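Local structure of iron-regulated outer membrane protein (Neisseria meningitidis, 4B7O) at residues A584-L594 and V609-H620; A153-T163 and S503-P511. The protein probably imports iron across the outer membrane as a TonB-dependent transporter, perhaps taking it up bound to a siderophore. All coordinates share one frame; numbering follows the deposited sequence.

Interaction 1: A584-L594 and V609-H620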
loop_
_atom_site.group_PDB
_atom_site.type_symbol
_atom_site.label_atom_id
_atom_site.label_comp_id
_atom_site.label_asym_id
_atom_site.label_seq_id
_atom_site.Cartn_x
_atom_site.Cartn_y
_atom_site.Cartn_z
ATOM N N ALA A 584 -19.168 7.569 -12.270
ATOM C CA ALA A 584 -19.239 7.354 -13.713
ATOM C C ALA A 584 -19.387 5.899 -14.182
ATOM O O ALA A 584 -19.310 5.611 -15.407
ATOM C CB ALA A 584 -18.028 8.007 -14.395
ATOM N N GLY A 585 -19.609 5.004 -13.221
ATOM C CA GLY A 585 -19.917 3.581 -13.547
ATOM C C GLY A 585 -19.778 2.631 -12.377
ATOM O O GLY A 585 -19.886 3.008 -11.204
ATOM N N TYR A 586 -19.562 1.373 -12.671
ATOM C CA TYR A 586 -19.402 0.412 -11.557
ATOM C C TYR A 586 -18.227 -0.596 -11.782
ATOM O O TYR A 586 -17.782 -0.813 -12.888
ATOM C CB TYR A 586 -20.750 -0.277 -11.278
ATOM C CG TYR A 586 -21.273 -1.021 -12.463
ATOM C CD1 TYR A 586 -20.894 -2.319 -12.679
ATOM C CD2 TYR A 586 -22.156 -0.433 -13.374
ATOM C CE1 TYR A 586 -21.336 -3.047 -13.782
ATOM C CE2 TYR A 586 -22.601 -1.140 -14.488
ATOM C CZ TYR A 586 -22.170 -2.457 -14.666
ATOM O OH TYR A 586 -22.552 -3.218 -15.716
ATOM N N ILE A 587 -17.744 -1.208 -10.732
ATOM C CA ILE A 587 -16.624 -2.137 -10.853
ATOM C C ILE A 587 -17.090 -3.550 -10.409
ATOM O O ILE A 587 -17.766 -3.699 -9.408
ATOM C CB ILE A 587 -15.428 -1.638 -9.981
ATOM C CG1 ILE A 587 -14.851 -0.313 -10.500
ATOM C CG2 ILE A 587 -14.287 -2.626 -9.930
ATOM C CD1 ILE A 587 -14.307 0.586 -9.391
ATOM N N LYS A 588 -16.760 -4.564 -11.196
ATOM C CA LYS A 588 -16.850 -5.969 -10.757
ATOM C C LYS A 588 -15.515 -6.661 -10.725
ATOM O O LYS A 588 -14.655 -6.441 -11.581
ATOM C CB LYS A 588 -17.834 -6.747 -11.608
ATOM C CG LYS A 588 -19.250 -6.537 -11.073
ATOM C CD LYS A 588 -20.295 -7.064 -12.006
ATOM C CE LYS A 588 -21.666 -6.611 -11.543
ATOM N NZ LYS A 588 -21.991 -7.295 -10.261
ATOM N N ASN A 589 -15.327 -7.478 -9.704
ATOM C CA ASN A 589 -14.136 -8.295 -9.617
ATOM C C ASN A 589 -14.411 -9.656 -8.994
ATOM O O ASN A 589 -15.170 -9.747 -8.035
ATOM C CB ASN A 589 -13.119 -7.574 -8.773
ATOM C CG ASN A 589 -11.716 -8.142 -8.933
ATOM O OD1 ASN A 589 -11.413 -8.822 -9.918
ATOM N ND2 ASN A 589 -10.858 -7.868 -7.959
ATOM N N HIS A 590 -13.769 -10.706 -9.480
ATOM C CA HIS A 590 -13.901 -12.002 -8.820
ATOM C C HIS A 590 -12.687 -12.822 -9.003
ATOM O O HIS A 590 -11.832 -12.502 -9.799
ATOM C CB HIS A 590 -15.107 -12.725 -9.354
ATOM C CG HIS A 590 -15.021 -13.111 -10.817
ATOM N ND1 HIS A 590 -14.474 -14.284 -11.229
ATOM C CD2 HIS A 590 -15.591 -12.523 -11.960
ATOM C CE1 HIS A 590 -14.630 -14.416 -12.576
ATOM N NE2 HIS A 590 -15.302 -13.328 -13.021
ATOM N N GLY A 591 -12.562 -13.903 -8.283
ATOM C CA GLY A 591 -11.296 -14.643 -8.405
ATOM C C GLY A 591 -11.000 -15.487 -7.223
ATOM O O GLY A 591 -11.871 -15.669 -6.343
ATOM N N TYR A 592 -9.777 -16.020 -7.174
ATOM C CA TYR A 592 -9.457 -16.943 -6.102
ATOM C C TYR A 592 -7.992 -16.909 -5.808
ATOM O O TYR A 592 -7.197 -16.386 -6.616
ATOM C CB TYR A 592 -9.852 -18.390 -6.536
ATOM C CG TYR A 592 -9.118 -18.832 -7.769
ATOM C CD1 TYR A 592 -7.799 -19.311 -7.671
ATOM C CD2 TYR A 592 -9.690 -18.716 -9.029
ATOM C CE1 TYR A 592 -7.074 -19.699 -8.778
ATOM C CE2 TYR A 592 -8.978 -19.141 -10.167
ATOM C CZ TYR A 592 -7.669 -19.606 -10.009
ATOM O OH TYR A 592 -6.957 -19.982 -11.095
ATOM N N GLU A 593 -7.641 -17.518 -4.677
ATOM C CA GLU A 593 -6.261 -17.725 -4.305
ATOM C C GLU A 593 -6.167 -19.002 -3.433
ATOM O O GLU A 593 -7.071 -19.295 -2.669
ATOM C CB GLU A 593 -5.719 -16.520 -3.545
ATOM C CG GLU A 593 -6.731 -15.930 -2.615
ATOM C CD GLU A 593 -6.767 -14.397 -2.583
ATOM O OE1 GLU A 593 -6.988 -13.704 -3.620
ATOM O OE2 GLU A 593 -6.629 -13.880 -1.463
ATOM N N LEU A 594 -5.097 -19.762 -3.611
ATOM C CA LEU A 594 -4.869 -20.944 -2.863
ATOM C C LEU A 594 -3.456 -20.838 -2.422
ATOM O O LEU A 594 -2.617 -20.326 -3.161
ATOM C CB LEU A 594 -5.009 -22.200 -3.742
ATOM C CG LEU A 594 -6.401 -22.487 -4.309
ATOM C CD1 LEU A 594 -6.408 -23.148 -5.674
ATOM C CD2 LEU A 594 -7.246 -23.327 -3.386
ATOM N N VAL A 609 -1.099 -19.469 -5.624
ATOM C CA VAL A 609 -1.633 -19.126 -6.894
ATOM C C VAL A 609 -2.782 -18.154 -6.714
ATOM O O VAL A 609 -3.558 -18.207 -5.735
ATOM C CB VAL A 609 -2.070 -20.389 -7.707
ATOM C CG1 VAL A 609 -3.040 -21.274 -6.937
ATOM C CG2 VAL A 609 -2.673 -19.998 -9.071
ATOM N N SER A 610 -2.895 -17.233 -7.653
ATOM C CA SER A 610 -3.869 -16.197 -7.528
ATOM C C SER A 610 -4.251 -15.731 -8.888
ATOM O O SER A 610 -3.421 -15.717 -9.797
ATOM C CB SER A 610 -3.244 -15.024 -6.797
ATOM O OG SER A 610 -4.265 -14.145 -6.422
ATOM N N HIS A 611 -5.496 -15.321 -9.036
ATOM C CA HIS A 611 -6.021 -14.975 -10.333
ATOM C C HIS A 611 -7.261 -14.198 -10.023
ATOM O O HIS A 611 -8.078 -14.624 -9.194
ATOM C CB HIS A 611 -6.362 -16.247 -11.165
ATOM C CG HIS A 611 -6.439 -16.013 -12.665
ATOM N ND1 HIS A 611 -6.069 -14.831 -13.252
ATOM C CD2 HIS A 611 -6.811 -16.866 -13.710
ATOM C CE1 HIS A 611 -6.231 -14.916 -14.581
ATOM N NE2 HIS A 611 -6.681 -16.157 -14.876
ATOM N N SER A 612 -7.402 -13.054 -10.675
ATOM C CA SER A 612 -8.494 -12.168 -10.444
ATOM C C SER A 612 -8.911 -11.551 -11.788
ATOM O O SER A 612 -8.253 -11.781 -12.797
ATOM C CB SER A 612 -8.116 -11.135 -9.377
ATOM O OG SER A 612 -7.143 -10.220 -9.835
ATOM N N LYS A 613 -10.056 -10.865 -11.827
ATOM C CA LYS A 613 -10.621 -10.360 -13.086
ATOM C C LYS A 613 -11.292 -8.990 -12.935
ATOM O O LYS A 613 -12.477 -8.900 -13.072
ATOM C CB LYS A 613 -11.623 -11.361 -13.610
ATOM C CG LYS A 613 -11.888 -11.288 -15.080
ATOM C CD LYS A 613 -13.264 -11.879 -15.327
ATOM C CE LYS A 613 -13.314 -12.719 -16.599
ATOM N NZ LYS A 613 -13.675 -11.816 -17.715
ATOM N N PRO A 614 -10.514 -7.921 -12.655
ATOM C CA PRO A 614 -11.065 -6.617 -12.358
ATOM C C PRO A 614 -11.561 -5.947 -13.611
ATOM O O PRO A 614 -10.847 -5.883 -14.585
ATOM C CB PRO A 614 -9.895 -5.858 -11.780
ATOM C CG PRO A 614 -8.714 -6.486 -12.413
ATOM C CD PRO A 614 -9.057 -7.927 -12.592
ATOM N N ARG A 615 -12.826 -5.554 -13.599
ATOM C CA ARG A 615 -13.507 -5.080 -14.802
ATOM C C ARG A 615 -14.243 -3.806 -14.464
ATOM O O ARG A 615 -14.974 -3.769 -13.479
ATOM C CB ARG A 615 -14.455 -6.144 -15.326
ATOM C CG ARG A 615 -13.714 -7.171 -16.131
ATOM C CD ARG A 615 -12.658 -6.559 -17.047
ATOM N NE ARG A 615 -12.057 -7.619 -17.856
ATOM C CZ ARG A 615 -11.017 -8.382 -17.481
ATOM N NH1 ARG A 615 -10.426 -8.180 -16.325
ATOM N NH2 ARG A 615 -10.568 -9.352 -18.268
ATOM N N PHE A 616 -13.989 -2.746 -15.232
ATOM C CA PHE A 616 -14.551 -1.399 -14.946
ATOM C C PHE A 616 -15.596 -1.068 -16.008
ATOM O O PHE A 616 -15.258 -1.062 -17.195
ATOM C CB PHE A 616 -13.426 -0.370 -14.954
ATOM C CG PHE A 616 -12.577 -0.384 -13.715
ATOM C CD1 PHE A 616 -11.842 -1.519 -13.352
ATOM C CD2 PHE A 616 -12.467 0.765 -12.928
ATOM C CE1 PHE A 616 -11.066 -1.538 -12.203
ATOM C CE2 PHE A 616 -11.686 0.769 -11.764
ATOM C CZ PHE A 616 -10.985 -0.388 -11.405
ATOM N N TYR A 617 -16.853 -0.862 -15.595
ATOM C CA TYR A 617 -17.979 -0.662 -16.555
ATOM C C TYR A 617 -18.433 0.773 -16.582
ATOM O O TYR A 617 -18.760 1.344 -15.517
ATOM C CB TYR A 617 -19.206 -1.467 -16.148
ATOM C CG TYR A 617 -19.024 -2.932 -16.237
ATOM C CD1 TYR A 617 -18.357 -3.627 -15.215
ATOM C CD2 TYR A 617 -19.491 -3.636 -17.329
ATOM C CE1 TYR A 617 -18.171 -4.987 -15.290
ATOM C CE2 TYR A 617 -19.315 -5.012 -17.418
ATOM C CZ TYR A 617 -18.660 -5.675 -16.389
ATOM O OH TYR A 617 -18.453 -7.015 -16.416
ATOM N N ASP A 618 -18.501 1.334 -17.784
ATOM C CA ASP A 618 -18.732 2.775 -17.971
ATOM C C ASP A 618 -20.216 2.998 -18.043
ATOM O O ASP A 618 -20.873 2.463 -18.937
ATOM C CB ASP A 618 -18.131 3.218 -19.320
ATOM C CG ASP A 618 -16.605 3.398 -19.284
ATOM O OD1 ASP A 618 -16.109 4.403 -18.710
ATOM O OD2 ASP A 618 -15.902 2.547 -19.867
ATOM N N THR A 619 -20.786 3.779 -17.149
ATOM C CA THR A 619 -22.207 4.104 -17.378
ATOM C C THR A 619 -22.449 5.557 -17.716
ATOM O O THR A 619 -23.553 6.060 -17.493
ATOM C CB THR A 619 -23.076 3.810 -16.154
ATOM O OG1 THR A 619 -22.595 4.583 -15.034
ATOM C CG2 THR A 619 -23.100 2.303 -15.847
ATOM N N HIS A 620 -21.427 6.242 -18.223
ATOM C CA HIS A 620 -21.510 7.690 -18.460
ATOM C C HIS A 620 -21.167 7.986 -19.889
ATOM O O HIS A 620 -20.136 7.520 -20.407
ATOM C CB HIS A 620 -20.621 8.435 -17.471
ATOM C CG HIS A 620 -20.665 9.956 -17.576
ATOM N ND1 HIS A 620 -20.287 10.634 -18.705
ATOM C CD2 HIS A 620 -20.976 10.941 -16.605
ATOM C CE1 HIS A 620 -20.397 11.973 -18.478
ATOM N NE2 HIS A 620 -20.802 12.157 -17.189
HETATM O O HOH W 1 -7.202 -13.269 -6.314
#
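Two neighbouring strands of the transmembrane barrel form an antiparallel hairpin here, and Tyr-586 with Tyr-617 is one of its hydrogen-bonded pairs. Besides exchanging two backbone bonds, this pair packs its rings on the outward side. The rings are tilted only 12° to each other but displaced, so that little of one lies above the other. Instead, Tyr-617 CB sits over the face of the Tyr-586 ring, 3.6 Å from its centroid. Tyr-586 reaches this place because its CG stands between backbone N and carbonyl carbon (chi1 60°), while Thr-619 CG2 adds a methyl at 3.7 Å from Tyr-586 CE2. Next along, Ile-587 and Phe-616 turn inward side by side, with Ile-587 CG1 over the phenyl face, 3.7 Å from its centroid. Both touch Met-112 of the plug, so apolar residues suit this site.

Lys-613 and Pro-614 interrupt the second strand, and Asn-589 repairs the gap: Lys-613 N donates to Asn-589 OD1 at 3.1 Å, approaching almost in line with the side-chain C=O but bent at the hydrogen (135°), whereas its bond to His-590 O is weak. The other end of this amide, ND2, binds Arg-110 O, so a buried asparagine satisfies barrel and plug together. Without a side chain, Gly-585 lets its CA come within 3.2 Å of Tyr-617 O; with Ala-584 it forms a classic beta bulge opposite Ala-565 of the preceding strand. Farther on, a water links Glu-593 OE1, at 2.7 Å, to Ser-610 OG, while Glu-593 OE2 makes salt bridges to Lys-151 and Arg-110. On the outward side, His-611 CB lies off-centre over the Tyr-592 ring. A hairpin of an antiparallel up-and-down barrel, one face turned outward and the other against a plug in the lumen, is characteristic of TonB-dependent transporters.

Interaction 2: A153-T163 and S503-P511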
loop_
_atom_site.group_PDB
_atom_site.type_symbol
_atom_site.label_atom_id
_atom_site.label_comp_id
_atom_site.label_asym_id
_atom_site.label_seq_id
_atom_site.Cartn_x
_atom_site.Cartn_y
_atom_site.Cartn_z
ATOM N N ALA A 153 -13.519 -6.004 0.888
ATOM C CA ALA A 153 -14.176 -5.058 1.731
ATOM C C ALA A 153 -14.089 -5.550 3.175
ATOM O O ALA A 153 -14.280 -6.735 3.429
ATOM C CB ALA A 153 -15.623 -4.924 1.238
ATOM N N GLY A 154 -13.773 -4.667 4.125
ATOM C CA GLY A 154 -13.620 -5.091 5.539
ATOM C C GLY A 154 -14.951 -5.076 6.303
ATOM O O GLY A 154 -16.015 -4.667 5.787
ATOM N N SER A 155 -14.920 -5.540 7.541
ATOM C CA SER A 155 -16.132 -5.539 8.348
ATOM C C SER A 155 -16.283 -4.122 8.890
ATOM O O SER A 155 -15.521 -3.230 8.517
ATOM C CB SER A 155 -16.050 -6.592 9.454
ATOM O OG SER A 155 -14.941 -6.358 10.299
ATOM N N ALA A 156 -17.251 -3.915 9.763
ATOM C CA ALA A 156 -17.585 -2.590 10.246
ATOM C C ALA A 156 -16.424 -1.907 10.943
ATOM O O ALA A 156 -16.223 -0.726 10.765
ATOM C CB ALA A 156 -18.797 -2.645 11.180
ATOM N N SER A 157 -15.671 -2.645 11.729
ATOM C CA SER A 157 -14.650 -2.049 12.515
ATOM C C SER A 157 -13.316 -1.780 11.787
ATOM O O SER A 157 -12.361 -1.359 12.417
ATOM C CB SER A 157 -14.401 -2.938 13.723
ATOM O OG SER A 157 -13.605 -4.023 13.351
ATOM N N ALA A 158 -13.236 -2.000 10.477
ATOM C CA ALA A 158 -11.918 -1.877 9.778
ATOM C C ALA A 158 -11.354 -0.440 9.676
ATOM O O ALA A 158 -10.159 -0.212 9.825
ATOM C CB ALA A 158 -11.997 -2.493 8.387
ATOM N N GLY A 159 -12.218 0.522 9.393
ATOM C CA GLY A 159 -11.791 1.906 9.259
ATOM C C GLY A 159 -12.478 2.522 8.077
ATOM O O GLY A 159 -13.437 1.978 7.544
ATOM N N ILE A 160 -11.939 3.630 7.617
ATOM C CA ILE A 160 -12.547 4.384 6.535
ATOM C C ILE A 160 -12.121 3.788 5.217
ATOM O O ILE A 160 -10.994 3.412 5.051
ATOM C CB ILE A 160 -12.001 5.840 6.573
ATOM C CG1 ILE A 160 -11.980 6.301 8.023
ATOM C CG2 ILE A 160 -12.761 6.748 5.584
ATOM C CD1 ILE A 160 -11.732 7.774 8.225
ATOM N N GLY A 161 -12.988 3.822 4.250
ATOM C CA GLY A 161 -12.648 3.457 2.858
ATOM C C GLY A 161 -12.250 2.012 2.599
ATOM O O GLY A 161 -11.564 1.712 1.621
ATOM N N ALA A 162 -12.695 1.097 3.444
ATOM C CA ALA A 162 -12.204 -0.265 3.348
ATOM C C ALA A 162 -12.887 -1.038 2.287
ATOM O O ALA A 162 -13.524 -2.007 2.640
ATOM C CB ALA A 162 -12.390 -0.959 4.665
ATOM N N THR A 163 -12.765 -0.627 1.012
ATOM C CA THR A 163 -13.541 -1.220 -0.089
ATOM C C THR A 163 -12.831 -2.382 -0.700
ATOM O O THR A 163 -13.454 -3.314 -1.165
ATOM C CB THR A 163 -13.855 -0.253 -1.275
ATOM O OG1 THR A 163 -12.686 0.488 -1.680
ATOM C CG2 THR A 163 -14.928 0.679 -0.893
ATOM N N SER A 503 -18.064 -14.159 4.241
ATOM C CA SER A 503 -18.406 -12.823 4.628
ATOM C C SER A 503 -19.157 -12.181 3.511
ATOM O O SER A 503 -18.990 -12.533 2.358
ATOM C CB SER A 503 -17.163 -11.973 4.989
ATOM O OG SER A 503 -15.972 -12.541 4.472
ATOM N N HIS A 504 -19.999 -11.242 3.881
ATOM C CA HIS A 504 -20.708 -10.399 2.927
ATOM C C HIS A 504 -20.667 -9.024 3.595
ATOM O O HIS A 504 -21.333 -8.819 4.632
ATOM C CB HIS A 504 -22.126 -10.916 2.813
ATOM C CG HIS A 504 -22.934 -10.306 1.703
ATOM N ND1 HIS A 504 -22.668 -10.541 0.420
ATOM C CD2 HIS A 504 -24.057 -9.495 1.728
ATOM C CE1 HIS A 504 -23.556 -9.900 -0.354
ATOM N NE2 HIS A 504 -24.405 -9.257 0.443
ATOM N N ASN A 505 -19.829 -8.131 3.049
ATOM C CA ASN A 505 -19.511 -6.792 3.614
ATOM C C ASN A 505 -19.839 -5.676 2.624
ATOM O O ASN A 505 -19.507 -5.771 1.437
ATOM C CB ASN A 505 -18.028 -6.737 3.954
ATOM C CG ASN A 505 -17.633 -7.825 4.945
ATOM O OD1 ASN A 505 -18.515 -8.484 5.546
ATOM N ND2 ASN A 505 -16.325 -8.012 5.152
ATOM N N TYR A 506 -20.551 -4.665 3.079
ATOM C CA TYR A 506 -20.600 -3.402 2.412
ATOM C C TYR A 506 -19.544 -2.472 2.997
ATOM O O TYR A 506 -19.218 -2.521 4.231
ATOM C CB TYR A 506 -21.971 -2.751 2.649
ATOM C CG TYR A 506 -23.015 -3.302 1.729
ATOM C CD1 TYR A 506 -23.165 -2.784 0.464
ATOM C CD2 TYR A 506 -23.807 -4.407 2.106
ATOM C CE1 TYR A 506 -24.098 -3.306 -0.416
ATOM C CE2 TYR A 506 -24.747 -4.922 1.247
ATOM C CZ TYR A 506 -24.900 -4.371 0.005
ATOM O OH TYR A 506 -25.835 -4.886 -0.851
ATOM N N ALA A 507 -18.991 -1.632 2.117
ATOM C CA ALA A 507 -18.096 -0.512 2.557
ATOM C C ALA A 507 -18.105 0.590 1.532
ATOM O O ALA A 507 -18.363 0.356 0.318
ATOM C CB ALA A 507 -16.648 -1.008 2.861
ATOM N N SER A 508 -17.862 1.815 2.002
ATOM C CA SER A 508 -17.818 2.948 1.056
ATOM C C SER A 508 -16.497 3.688 1.115
ATOM O O SER A 508 -15.845 3.731 2.151
ATOM C CB SER A 508 -18.978 3.926 1.246
ATOM O OG SER A 508 -19.137 4.161 2.634
ATOM N N ARG A 509 -16.125 4.265 -0.008
ATOM C CA ARG A 509 -14.963 5.116 -0.096
ATOM C C ARG A 509 -15.360 6.437 -0.755
ATOM O O ARG A 509 -15.939 6.434 -1.833
ATOM C CB ARG A 509 -13.944 4.431 -0.949
ATOM C CG ARG A 509 -12.519 4.809 -0.636
ATOM C CD ARG A 509 -11.626 3.736 -1.226
ATOM N NE ARG A 509 -10.273 4.190 -1.424
ATOM C CZ ARG A 509 -9.348 4.115 -0.501
ATOM N NH1 ARG A 509 -9.635 3.575 0.667
ATOM N NH2 ARG A 509 -8.125 4.551 -0.765
ATOM N N SER A 510 -15.064 7.544 -0.073
ATOM C CA SER A 510 -15.248 8.919 -0.588
ATOM C C SER A 510 -14.348 9.272 -1.730
ATOM O O SER A 510 -13.236 8.771 -1.825
ATOM C CB SER A 510 -14.932 9.917 0.535
ATOM O OG SER A 510 -13.663 9.665 1.138
ATOM N N PRO A 511 -14.812 10.154 -2.624
ATOM C CA PRO A 511 -14.045 10.519 -3.831
ATOM C C PRO A 511 -12.680 10.988 -3.415
ATOM O O PRO A 511 -12.569 11.645 -2.385
ATOM C CB PRO A 511 -14.797 11.725 -4.371
ATOM C CG PRO A 511 -16.109 11.777 -3.659
ATOM C CD PRO A 511 -16.182 10.686 -2.661
#
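Plug and barrel wall meet in this buried contact, where loop 153-163 lies against the inner side of strand 498-509 and is gripped by Asn-505 and Arg-509. Asn-505 ND2 gives a nearly straight hydrogen bond (168°) to Ala-153 O, 3.0 Å away. The acceptor lies in the asparagine's amide plane, but ND2 stands above the carbonyl plane of Ala-153, whose oxygen also accepts from Lys-66. The small Ala-507 lets its CB lie 3.3 Å from the O of Ala-162, the central residue of an inverse gamma turn. All three are alternate strand residues turned to the lumen, where a TonB-dependent receptor carries its plug. Arg-509 runs extended, its CG anti to the backbone N (chi1 -152°), which lets NH1 donate to Gly-161 O at 2.8 Å, the oxygen tilted 18° from the guanidinium plane. Thr-163 N, closing the gamma turn, bonds the same oxygen from the other face of its plane. Asp-118, salt-bridged to NH2, and Asn-115 O, bonded to NE, also fix the guanidinium. Gly-161 suits its positive phi and leaves room for NH1; its CA makes a CA-H...O contact with Ser-508 O (3.3 Å). The Thr-163 and Arg-509 side chains cross at about a right angle.

Interactions 1 and 2 lie on different parts of the same barrel wall, with centres about 17 Å apart and nearest atoms about 8 Å apart, and they do not touch. Interaction 1 joins two barrel strands to each other, whereas interaction 2 joins the plug to a strand of the wall. The plug nonetheless reaches both: Lys-151, which pairs with Glu-593 in interaction 1, comes just before the loop 153-163 of interaction 2. Within the plug, Lys-66 braces Ala-153 O, which Asn-505 of the wall also binds, while its neighbour Ser-65 makes a weak bond to Glu-593. The structure is the apoprotein, and nothing in either contact identifies a substrate site.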